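Local structure of 3-oxo-tetronate kinase (Haemophilus influenzae, 1YZY) at residues G3-D8 with E60-A65; V27-V32 with Y66-E71. The protein catalyses the ATP-dependent phosphorylation of 3-oxo-tetronate to 3-oxo-tetronate 4-phosphate, as a member of the four-carbon acid sugar kinase family. One frame throughout, in Å; residues are numbered along the deposited sequence.

Contact 1 of 2, residues G3-D8 with E60-A65; sequences GVIADD and EQSLRA
I5 meets A65 and S62 with both of its branches: chi1 (-62°) puts CG2 anti to the backbone N and CG1 anti to the carbonyl carbon, while an extended chi2 (174°) carries CD1 onward to the helix. The methyl of A65 comes up to the fork between the branches, its CB 4.1 Å from I5 CG1 and equally 4.1 Å from I5 CG2. One turn earlier on the same helical face, S62 offers backbone rather than hydroxyl as the nearest surface: I5 CD1 stops 3.6 Å from S62 O. The hydroxyl is more remote, with S62 OG 4.3 Å from I5 CG2, and is occupied within its own helix by a hydrogen bond to A58 O. The pairing of I5 with A65 is thus apolar, and CD1 adds a van der Waals contact with a main-chain carbonyl oxygen. The small side chain of A65 is consistent with the close approach of helix and strand, the CA atoms of I5 and A65 being 6.6 Å apart. All three touching residues are buried. I5 faces helix 55-71, whereas its neighbours V4 and A6 turn to the other side of strand 3-6, where they pack on I15, L19 and A12 of helix 9-20. Past the strand, D8 caps helix 9-20 through OD1 and the backbone N of G11, and both D7 and D8 form salt bridges with R51. Strand 3-6 itself lies between the parallel strands 77-80 and 43-47. Its alternate residues serve helices on its two faces, as in the three-layer alpha/beta/alpha folds, here in the sugar-binding N-terminal domain.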
loop_
_atom_site.group_PDB
_atom_site.type_symbol
_atom_site.label_atom_id
_atom_site.label_comp_id
_atom_site.label_asym_id
_atom_site.label_seq_id
_atom_site.Cartn_x
_atom_site.Cartn_y
_atom_site.Cartn_z
ATOM N N GLY A 3 1.027 -5.999 -13.981
ATOM C CA GLY A 3 0.044 -5.015 -13.577
ATOM C C GLY A 3 -0.777 -5.495 -12.399
ATOM O O GLY A 3 -1.473 -6.493 -12.496
ATOM N N VAL A 4 -0.695 -4.792 -11.280
ATOM C CA VAL A 4 -1.450 -5.167 -10.099
ATOM C C VAL A 4 -2.655 -4.252 -9.954
ATOM O O VAL A 4 -2.548 -3.041 -10.151
ATOM C CB VAL A 4 -0.586 -5.049 -8.834
ATOM C CG1 VAL A 4 -1.381 -5.478 -7.602
ATOM C CG2 VAL A 4 0.703 -5.879 -8.991
ATOM N N ILE A 5 -3.808 -4.841 -9.659
ATOM C CA ILE A 5 -5.038 -4.090 -9.459
ATOM C C ILE A 5 -5.471 -4.358 -8.033
ATOM O O ILE A 5 -6.024 -5.414 -7.739
ATOM C CB ILE A 5 -6.139 -4.544 -10.420
ATOM C CG1 ILE A 5 -5.700 -4.295 -11.862
ATOM C CG2 ILE A 5 -7.435 -3.787 -10.129
ATOM C CD1 ILE A 5 -6.651 -4.834 -12.893
ATOM N N ALA A 6 -5.197 -3.409 -7.145
ATOM C CA ALA A 6 -5.534 -3.555 -5.736
ATOM C C ALA A 6 -6.878 -2.939 -5.341
ATOM O O ALA A 6 -7.216 -1.840 -5.783
ATOM C CB ALA A 6 -4.423 -2.986 -4.899
ATOM N N ASP A 7 -7.607 -3.638 -4.472
ATOM C CA ASP A 7 -8.927 -3.214 -4.010
ATOM C C ASP A 7 -8.971 -2.255 -2.813
ATOM O O ASP A 7 -10.032 -2.030 -2.215
ATOM C CB ASP A 7 -9.828 -4.444 -3.766
ATOM C CG ASP A 7 -9.536 -5.162 -2.449
ATOM O OD1 ASP A 7 -8.382 -5.151 -1.959
ATOM O OD2 ASP A 7 -10.489 -5.744 -1.895
ATOM N N ASP A 8 -7.805 -1.781 -2.392
ATOM C CA ASP A 8 -7.726 -0.807 -1.302
ATOM C C ASP A 8 -6.332 -0.180 -1.254
ATOM O O ASP A 8 -5.388 -0.704 -1.853
ATOM C CB ASP A 8 -8.158 -1.405 0.052
ATOM C CG ASP A 8 -7.036 -2.123 0.777
ATOM O OD1 ASP A 8 -6.161 -2.704 0.100
ATOM O OD2 ASP A 8 -7.047 -2.112 2.028
ATOM N N GLU A 60 -16.366 -1.991 -13.114
ATOM C CA GLU A 60 -15.990 -0.993 -14.113
ATOM C C GLU A 60 -14.614 -0.398 -13.848
ATOM O O GLU A 60 -13.822 -0.228 -14.765
ATOM C CB GLU A 60 -17.037 0.119 -14.193
ATOM C CG GLU A 60 -16.792 1.131 -15.321
ATOM C CD GLU A 60 -16.746 0.492 -16.712
ATOM O OE1 GLU A 60 -17.369 -0.578 -16.919
ATOM O OE2 GLU A 60 -16.088 1.069 -17.609
ATOM N N GLN A 61 -14.348 -0.070 -12.592
ATOM C CA GLN A 61 -13.067 0.501 -12.189
ATOM C C GLN A 61 -11.917 -0.464 -12.438
ATOM O O GLN A 61 -10.853 -0.069 -12.932
ATOM C CB GLN A 61 -13.130 0.887 -10.715
ATOM C CG GLN A 61 -14.203 1.938 -10.431
ATOM C CD GLN A 61 -14.527 2.105 -8.953
ATOM O OE1 GLN A 61 -13.951 1.442 -8.088
ATOM N NE2 GLN A 61 -15.457 3.005 -8.662
ATOM N N SER A 62 -12.135 -1.726 -12.076
ATOM C CA SER A 62 -11.142 -2.781 -12.250
ATOM C C SER A 62 -10.812 -2.979 -13.720
ATOM O O SER A 62 -9.653 -3.218 -14.083
ATOM C CB SER A 62 -11.646 -4.091 -11.638
ATOM O OG SER A 62 -11.722 -4.007 -10.218
ATOM N N LEU A 63 -11.836 -2.897 -14.562
ATOM C CA LEU A 63 -11.662 -3.042 -15.999
ATOM C C LEU A 63 -10.930 -1.841 -16.593
ATOM O O LEU A 63 -10.270 -1.951 -17.630
ATOM C CB LEU A 63 -13.021 -3.222 -16.667
ATOM C CG LEU A 63 -13.664 -4.590 -16.430
ATOM C CD1 LEU A 63 -15.136 -4.565 -16.793
ATOM C CD2 LEU A 63 -12.916 -5.641 -17.234
ATOM N N ARG A 64 -11.095 -0.684 -15.957
ATOM C CA ARG A 64 -10.441 0.543 -16.395
ATOM C C ARG A 64 -8.976 0.491 -16.003
ATOM O O ARG A 64 -8.115 0.949 -16.759
ATOM C CB ARG A 64 -11.115 1.770 -15.773
ATOM C CG ARG A 64 -12.350 2.251 -16.526
ATOM C CD ARG A 64 -13.129 3.283 -15.724
ATOM N NE ARG A 64 -12.279 4.375 -15.252
ATOM C CZ ARG A 64 -12.341 4.909 -14.033
ATOM N NH1 ARG A 64 -13.218 4.460 -13.138
ATOM N NH2 ARG A 64 -11.518 5.898 -13.700
ATOM N N ALA A 65 -8.705 -0.038 -14.808
ATOM C CA ALA A 65 -7.334 -0.167 -14.311
ATOM C C ALA A 65 -6.566 -1.102 -15.232
ATOM O O ALA A 65 -5.414 -0.839 -15.584
ATOM C CB ALA A 65 -7.329 -0.700 -12.890
#

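Contact 2 of 2, residues V27-V32 with Y66-E71; sequences VQMNGV and YQWLKE
W68 is met at two places, by M29 at the far end of its indole and by V32 near its root. M29 brings two carbons to the ring end: CG, approaching obliquely, is 4.2 Å from W68 CH2, and the terminal methyl CE is 4.3 Å from W68 CH2, while the sulfur stays farther off. At the other end V32 CG1 lies 4.2 Å from W68 CB, the two side chains passing alongside one another in opposite directions. With CG anti to the backbone N (chi1 -173°), the indole of W68 reaches from the helix to the strand and spans the interval between these two apolar partners. The chain leaves the strand at G31, whose positive phi (92°) is readily adopted by glycine, and this sets V32 beside W68. The ring is packed further by P33 and L37 of the loop after strand 26-30 and by I44 and I46 of strand 43-47, and its NE1 makes a weak hydrogen bond to Q35 O. Farther out, backbone hydrogen bonds to V45 and S47 hold M29 in the sheet. Q28 points to the opposite side of strand 26-30 and packs on F9, A12 and A16 of helix 9-20, so that the strand lies between helices 55-71 and 9-20, with parallel strand 43-47 along one edge and antiparallel strand 369-375, from the nucleotide-binding C-terminal part, along the other.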
loop_
_atom_site.group_PDB
_atom_site.type_symbol
_atom_site.label_atom_id
_atom_site.label_comp_id
_atom_site.label_asym_id
_atom_site.label_seq_id
_atom_site.Cartn_x
_atom_site.Cartn_y
_atom_site.Cartn_z
ATOM N N VAL A 27 5.807 1.140 -9.568
ATOM C CA VAL A 27 5.125 2.429 -9.586
ATOM C C VAL A 27 3.705 2.187 -9.089
ATOM O O VAL A 27 2.985 1.347 -9.632
ATOM C CB VAL A 27 5.059 3.042 -11.000
ATOM C CG1 VAL A 27 4.077 4.200 -11.018
ATOM C CG2 VAL A 27 6.427 3.529 -11.421
ATOM N N GLN A 28 3.323 2.884 -8.029
ATOM C CA GLN A 28 1.986 2.749 -7.479
ATOM C C GLN A 28 1.119 3.967 -7.808
ATOM O O GLN A 28 1.331 5.054 -7.270
ATOM C CB GLN A 28 2.039 2.563 -5.960
ATOM C CG GLN A 28 0.659 2.421 -5.310
ATOM C CD GLN A 28 0.714 2.423 -3.796
ATOM O OE1 GLN A 28 1.769 2.187 -3.200
ATOM N NE2 GLN A 28 -0.426 2.695 -3.162
ATOM N N MET A 29 0.147 3.773 -8.691
ATOM C CA MET A 29 -0.770 4.836 -9.074
ATOM C C MET A 29 -1.991 4.796 -8.164
ATOM O O MET A 29 -2.513 3.724 -7.874
ATOM C CB MET A 29 -1.190 4.661 -10.528
ATOM C CG MET A 29 -0.031 4.731 -11.506
ATOM S SD MET A 29 0.953 6.251 -11.345
ATOM C CE MET A 29 0.599 7.074 -12.898
ATOM N N ASN A 30 -2.407 5.950 -7.661
ATOM C CA ASN A 30 -3.584 6.011 -6.794
ATOM C C ASN A 30 -4.774 6.387 -7.673
ATOM O O ASN A 30 -4.945 7.547 -8.033
ATOM C CB ASN A 30 -3.381 7.040 -5.679
ATOM C CG ASN A 30 -2.135 6.762 -4.844
ATOM O OD1 ASN A 30 -1.860 5.623 -4.475
ATOM N ND2 ASN A 30 -1.378 7.812 -4.540
ATOM N N GLY A 31 -5.575 5.389 -8.036
ATOM C CA GLY A 31 -6.723 5.604 -8.902
ATOM C C GLY A 31 -6.284 5.377 -10.335
ATOM O O GLY A 31 -5.087 5.366 -10.606
ATOM N N VAL A 32 -7.222 5.138 -11.249
ATOM C CA VAL A 32 -6.859 4.923 -12.653
ATOM C C VAL A 32 -6.362 6.237 -13.263
ATOM O O VAL A 32 -7.078 7.239 -13.253
ATOM C CB VAL A 32 -8.046 4.397 -13.492
ATOM C CG1 VAL A 32 -7.607 4.138 -14.934
ATOM C CG2 VAL A 32 -8.598 3.131 -12.876
ATOM N N TYR A 66 -7.229 -2.187 -15.624
ATOM C CA TYR A 66 -6.657 -3.190 -16.514
ATOM C C TYR A 66 -6.341 -2.612 -17.884
ATOM O O TYR A 66 -5.301 -2.916 -18.470
ATOM C CB TYR A 66 -7.631 -4.369 -16.672
ATOM C CG TYR A 66 -7.410 -5.174 -17.938
ATOM C CD1 TYR A 66 -6.375 -6.105 -18.027
ATOM C CD2 TYR A 66 -8.187 -4.945 -19.077
ATOM C CE1 TYR A 66 -6.114 -6.780 -19.223
ATOM C CE2 TYR A 66 -7.930 -5.610 -20.275
ATOM C CZ TYR A 66 -6.892 -6.527 -20.339
ATOM O OH TYR A 66 -6.634 -7.182 -21.521
ATOM N N GLN A 67 -7.281 -1.850 -18.429
ATOM C CA GLN A 67 -7.111 -1.262 -19.755
ATOM C C GLN A 67 -5.916 -0.326 -19.768
ATOM O O GLN A 67 -5.146 -0.304 -20.730
ATOM C CB GLN A 67 -8.388 -0.540 -20.188
ATOM C CG GLN A 67 -8.375 -0.078 -21.630
ATOM C CD GLN A 67 -8.219 -1.216 -22.617
ATOM O OE1 GLN A 67 -7.551 -1.075 -23.641
ATOM N NE2 GLN A 67 -8.857 -2.345 -22.328
ATOM N N TRP A 68 -5.756 0.431 -18.687
ATOM C CA TRP A 68 -4.630 1.349 -18.574
ATOM C C TRP A 68 -3.332 0.549 -18.442
ATOM O O TRP A 68 -2.384 0.767 -19.196
ATOM C CB TRP A 68 -4.799 2.281 -17.372
ATOM C CG TRP A 68 -3.744 3.342 -17.335
ATOM C CD1 TRP A 68 -3.767 4.535 -17.988
ATOM C CD2 TRP A 68 -2.487 3.281 -16.652
ATOM N NE1 TRP A 68 -2.602 5.221 -17.765
ATOM C CE2 TRP A 68 -1.795 4.475 -16.948
ATOM C CE3 TRP A 68 -1.873 2.331 -15.824
ATOM C CZ2 TRP A 68 -0.519 4.749 -16.445
ATOM C CZ3 TRP A 68 -0.606 2.600 -15.325
ATOM C CH2 TRP A 68 0.058 3.802 -15.638
ATOM N N LEU A 69 -3.278 -0.346 -17.458
ATOM C CA LEU A 69 -2.101 -1.188 -17.257
ATOM C C LEU A 69 -1.710 -1.865 -18.577
ATOM O O LEU A 69 -0.529 -1.952 -18.915
ATOM C CB LEU A 69 -2.371 -2.235 -16.164
ATOM C CG LEU A 69 -2.479 -1.692 -14.731
ATOM C CD1 LEU A 69 -3.251 -2.666 -13.868
ATOM C CD2 LEU A 69 -1.107 -1.397 -14.123
ATOM N N LYS A 70 -2.711 -2.317 -19.327
ATOM C CA LYS A 70 -2.500 -2.959 -20.620
ATOM C C LYS A 70 -1.888 -1.970 -21.614
ATOM O O LYS A 70 -0.918 -2.291 -22.306
ATOM C CB LYS A 70 -3.834 -3.475 -21.178
ATOM C CG LYS A 70 -3.706 -4.213 -22.504
ATOM C CD LYS A 70 -5.048 -4.358 -23.199
ATOM C CE LYS A 70 -4.974 -5.324 -24.377
ATOM N NZ LYS A 70 -3.914 -4.965 -25.351
ATOM N N GLU A 71 -2.501 -0.791 -21.726
ATOM C CA GLU A 71 -2.017 0.243 -22.636
ATOM C C GLU A 71 -0.605 0.676 -22.276
ATOM O O GLU A 71 0.153 1.124 -23.142
ATOM C CB GLU A 71 -2.939 1.468 -22.622
ATOM C CG GLU A 71 -4.288 1.262 -23.315
ATOM C CD GLU A 71 -5.198 2.487 -23.249
ATOM O OE1 GLU A 71 -5.932 2.734 -24.229
ATOM O OE2 GLU A 71 -5.193 3.195 -22.217
#

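How the contacts relate
From the N terminus the chain runs through strand 3-6, helix 9-20, strand 26-30 and strand 43-47 before entering helix 55-71. Contact 1 closes the loop from 3-8 to 60-65; contact 2 begins inside that loop, at 27-32, and ends beyond it, at 66-71, so the two cross rather than nest. Consecutive parts of one helix thereby hold two strands lying on either side of strand 43-47. The contacts, with centres about 7 Å apart, also touch each other: I5 CG1 is 3.6 Å from L69 CD1, and V32 CG2 is 3.7 Å from A65 N. Together they fasten helix 55-71 across one face of the N-terminal sheet.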